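Long-range contact in ankyrin-repeat protein (Cryptosporidium parvum, PDB 2W4S), which probably binds RNA through this helical domain, which belongs to the RNA-binding family of the snRNA and snoRNA transport factor PHAX: residues L41-E49 and R62-L73. Sequence-based numbering, arbitrary orientation.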
# COMPACT_ATOMS: atom_id res chain seq x y z
N LEU C 41 -7.37 -5.20 -3.62
CA LEU C 41 -7.76 -5.95 -2.41
C LEU C 41 -7.12 -5.35 -1.13
O LEU C 41 -7.76 -5.26 -0.07
CB LEU C 41 -7.35 -7.41 -2.59
CG LEU C 41 -8.09 -8.59 -1.98
CD1 LEU C 41 -9.60 -8.58 -2.30
CD2 LEU C 41 -7.46 -9.83 -2.55
N TYR C 42 -5.85 -4.95 -1.24
CA TYR C 42 -5.10 -4.36 -0.13
C TYR C 42 -5.73 -3.04 0.24
O TYR C 42 -6.02 -2.78 1.41
CB TYR C 42 -3.62 -4.21 -0.53
CG TYR C 42 -2.81 -3.37 0.43
CD1 TYR C 42 -2.79 -3.67 1.77
CD2 TYR C 42 -2.07 -2.28 -0.02
CE1 TYR C 42 -2.07 -2.91 2.65
CE2 TYR C 42 -1.32 -1.49 0.87
CZ TYR C 42 -1.33 -1.82 2.20
OH TYR C 42 -0.61 -1.11 3.11
N GLU C 43 -6.01 -2.24 -0.79
CA GLU C 43 -6.72 -0.98 -0.63
C GLU C 43 -8.07 -1.13 0.04
O GLU C 43 -8.40 -0.35 0.96
CB GLU C 43 -6.92 -0.29 -1.96
CG GLU C 43 -7.63 1.01 -1.76
CD GLU C 43 -8.18 1.60 -3.03
OE1 GLU C 43 -8.32 0.87 -4.05
OE2 GLU C 43 -8.46 2.83 -2.99
N ASN C 44 -8.85 -2.12 -0.43
CA ASN C 44 -10.19 -2.37 0.10
C ASN C 44 -10.15 -2.78 1.54
O ASN C 44 -11.00 -2.35 2.31
CB ASN C 44 -10.94 -3.40 -0.74
CG ASN C 44 -11.40 -2.84 -2.08
OD1 ASN C 44 -11.75 -1.66 -2.18
ND2 ASN C 44 -11.36 -3.66 -3.13
N ALA C 45 -9.16 -3.59 1.90
CA ALA C 45 -8.90 -3.99 3.29
C ALA C 45 -8.59 -2.78 4.13
O ALA C 45 -9.05 -2.68 5.27
CB ALA C 45 -7.74 -4.98 3.38
N MET C 46 -7.80 -1.86 3.56
CA MET C 46 -7.49 -0.58 4.23
C MET C 46 -8.73 0.28 4.42
O MET C 46 -8.88 0.88 5.47
CB MET C 46 -6.39 0.20 3.50
CG MET C 46 -4.97 -0.25 3.85
SD MET C 46 -3.61 0.76 3.18
CE MET C 46 -3.92 0.66 1.40
N LYS C 47 -9.63 0.32 3.43
CA LYS C 47 -10.88 1.13 3.53
C LYS C 47 -11.78 0.63 4.65
O LYS C 47 -12.31 1.44 5.44
CB LYS C 47 -11.68 1.14 2.24
CG LYS C 47 -11.01 1.91 1.15
CD LYS C 47 -11.89 2.09 -0.05
CE LYS C 47 -11.11 2.91 -1.07
NZ LYS C 47 -11.97 3.47 -2.14
N VAL C 48 -11.90 -0.69 4.71
CA VAL C 48 -12.58 -1.37 5.80
C VAL C 48 -11.94 -1.04 7.14
O VAL C 48 -12.65 -0.77 8.11
CB VAL C 48 -12.61 -2.94 5.59
CG1 VAL C 48 -13.21 -3.60 6.80
CG2 VAL C 48 -13.41 -3.31 4.37
N GLU C 49 -10.60 -1.06 7.21
CA GLU C 49 -9.94 -0.68 8.44
C GLU C 49 -10.24 0.79 8.77
O GLU C 49 -10.53 1.10 9.93
CB GLU C 49 -8.44 -0.99 8.40
CG GLU C 49 -8.14 -2.50 8.42
CD GLU C 49 -8.47 -3.16 9.77
OE1 GLU C 49 -7.69 -3.00 10.74
OE2 GLU C 49 -9.52 -3.83 9.86
N ARG C 62 -11.52 -6.86 16.99
CA ARG C 62 -11.45 -6.56 15.59
C ARG C 62 -10.61 -7.64 14.92
O ARG C 62 -9.73 -8.19 15.54
CB ARG C 62 -10.71 -5.25 15.41
CG ARG C 62 -11.56 -4.02 15.26
CD ARG C 62 -10.85 -3.22 14.20
NE ARG C 62 -10.93 -1.78 14.37
CZ ARG C 62 -10.35 -0.91 13.56
NH1 ARG C 62 -9.62 -1.33 12.51
NH2 ARG C 62 -10.49 0.39 13.78
N LYS C 63 -10.90 -7.94 13.67
CA LYS C 63 -10.01 -8.74 12.87
C LYS C 63 -8.78 -7.89 12.62
O LYS C 63 -8.88 -6.68 12.43
CB LYS C 63 -10.67 -9.01 11.52
CG LYS C 63 -11.70 -10.11 11.47
CD LYS C 63 -12.40 -10.03 10.14
CE LYS C 63 -12.73 -11.36 9.59
NZ LYS C 63 -13.85 -12.04 10.28
N THR C 64 -7.60 -8.50 12.63
CA THR C 64 -6.40 -7.82 12.12
C THR C 64 -6.66 -7.53 10.63
O THR C 64 -7.58 -8.08 10.04
CB THR C 64 -5.16 -8.73 12.23
OG1 THR C 64 -5.20 -9.72 11.20
CG2 THR C 64 -5.11 -9.44 13.61
N ILE C 65 -5.85 -6.67 10.03
CA ILE C 65 -6.02 -6.33 8.62
C ILE C 65 -5.66 -7.53 7.74
O ILE C 65 -6.20 -7.70 6.63
CB ILE C 65 -5.26 -5.00 8.25
CG1 ILE C 65 -5.37 -4.69 6.75
CG2 ILE C 65 -3.81 -5.04 8.73
CD1 ILE C 65 -4.95 -3.24 6.40
N GLY C 66 -4.79 -8.40 8.23
CA GLY C 66 -4.57 -9.68 7.57
C GLY C 66 -5.87 -10.50 7.45
O GLY C 66 -6.17 -11.05 6.39
N GLY C 67 -6.65 -10.55 8.53
CA GLY C 67 -7.91 -11.27 8.51
C GLY C 67 -8.93 -10.65 7.57
O GLY C 67 -9.69 -11.38 6.91
N VAL C 68 -8.94 -9.31 7.50
CA VAL C 68 -9.86 -8.60 6.61
C VAL C 68 -9.58 -8.98 5.15
O VAL C 68 -10.49 -9.35 4.41
CB VAL C 68 -9.80 -7.05 6.80
CG1 VAL C 68 -10.57 -6.33 5.68
CG2 VAL C 68 -10.38 -6.63 8.18
N PHE C 69 -8.31 -8.91 4.77
CA PHE C 69 -7.83 -9.26 3.43
C PHE C 69 -8.22 -10.70 3.06
O PHE C 69 -8.60 -10.97 1.92
CB PHE C 69 -6.30 -9.04 3.41
CG PHE C 69 -5.65 -9.24 2.07
CD1 PHE C 69 -5.50 -8.17 1.18
CD2 PHE C 69 -5.13 -10.49 1.71
CE1 PHE C 69 -4.86 -8.35 -0.05
CE2 PHE C 69 -4.50 -10.69 0.47
CZ PHE C 69 -4.36 -9.61 -0.41
N CYS C 70 -8.16 -11.62 4.02
CA CYS C 70 -8.58 -13.00 3.76
C CYS C 70 -10.09 -13.17 3.57
O CYS C 70 -10.53 -13.97 2.75
CB CYS C 70 -8.09 -13.96 4.85
SG CYS C 70 -6.30 -14.07 4.89
N TYR C 71 -10.87 -12.44 4.35
CA TYR C 71 -12.32 -12.38 4.17
C TYR C 71 -12.67 -11.78 2.79
O TYR C 71 -13.56 -12.24 2.13
CB TYR C 71 -12.92 -11.53 5.31
CG TYR C 71 -14.23 -10.90 4.96
CD1 TYR C 71 -15.40 -11.64 4.98
CD2 TYR C 71 -14.31 -9.57 4.58
CE1 TYR C 71 -16.61 -11.10 4.62
CE2 TYR C 71 -15.52 -9.01 4.24
CZ TYR C 71 -16.67 -9.79 4.26
OH TYR C 71 -17.90 -9.28 3.92
N LEU C 72 -11.96 -10.74 2.38
CA LEU C 72 -12.17 -10.10 1.08
C LEU C 72 -11.81 -10.99 -0.10
O LEU C 72 -12.44 -10.95 -1.15
CB LEU C 72 -11.35 -8.84 1.03
CG LEU C 72 -12.05 -7.49 1.08
CD1 LEU C 72 -13.48 -7.59 1.60
CD2 LEU C 72 -11.20 -6.45 1.83
N LEU C 73 -10.77 -11.79 0.09
CA LEU C 73 -10.24 -12.68 -0.91
C LEU C 73 -11.25 -13.80 -1.07
O LEU C 73 -11.57 -14.21 -2.19
CB LEU C 73 -8.90 -13.21 -0.39
CG LEU C 73 -8.02 -14.11 -1.26
CD1 LEU C 73 -7.67 -13.45 -2.62
CD2 LEU C 73 -6.74 -14.46 -0.48
O HOH W 1 -10.98 -5.21 11.57
O HOH W 2 -10.54 2.77 12.71
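Ala45 is the knob at the tight centre of this helix crossing, seated in a hole formed by Ile65, Val68, Phe69 and Leu72. Its methyl CB lies 3.9 Å from Val68 CG1, and the axes of segments 41-49 and 65-73 come within 9.0 Å, their N-to-C directions 121° apart. Toward the buried end, Leu41 forks: CD1 slides past Leu72, 3.8 Å from its CB, while CD2 meets Leu73 CD1 and makes an off-centre CH-pi contact with the Phe69 ring. That ring turns an edge to Tyr42 N.

The other end is polar and more open to solvent. Glu49, bent at chi2 (-69°), lays CG against Ile65 and brings OE1 to 3.1 Å from Arg62 NH1, a salt bridge at the guanidinium edge with the carboxylate and guanidinium planes 75° apart. One water sits within hydrogen-bonding distance of both Glu49 OE2 (2.6 Å) and Lys63 O (2.7 Å); another joins Glu49 O to Arg62 NH2. Thr64 OG1 caps helix 65-78 by accepting from Gly67 N.

The contact thus joins helices 24-50 and 65-78 within the all-helical domain: Leu18 of helix 6-18 packs on Ile65 and Phe69, while Trp87 and Ile90 of helix 84-91 meet Leu73.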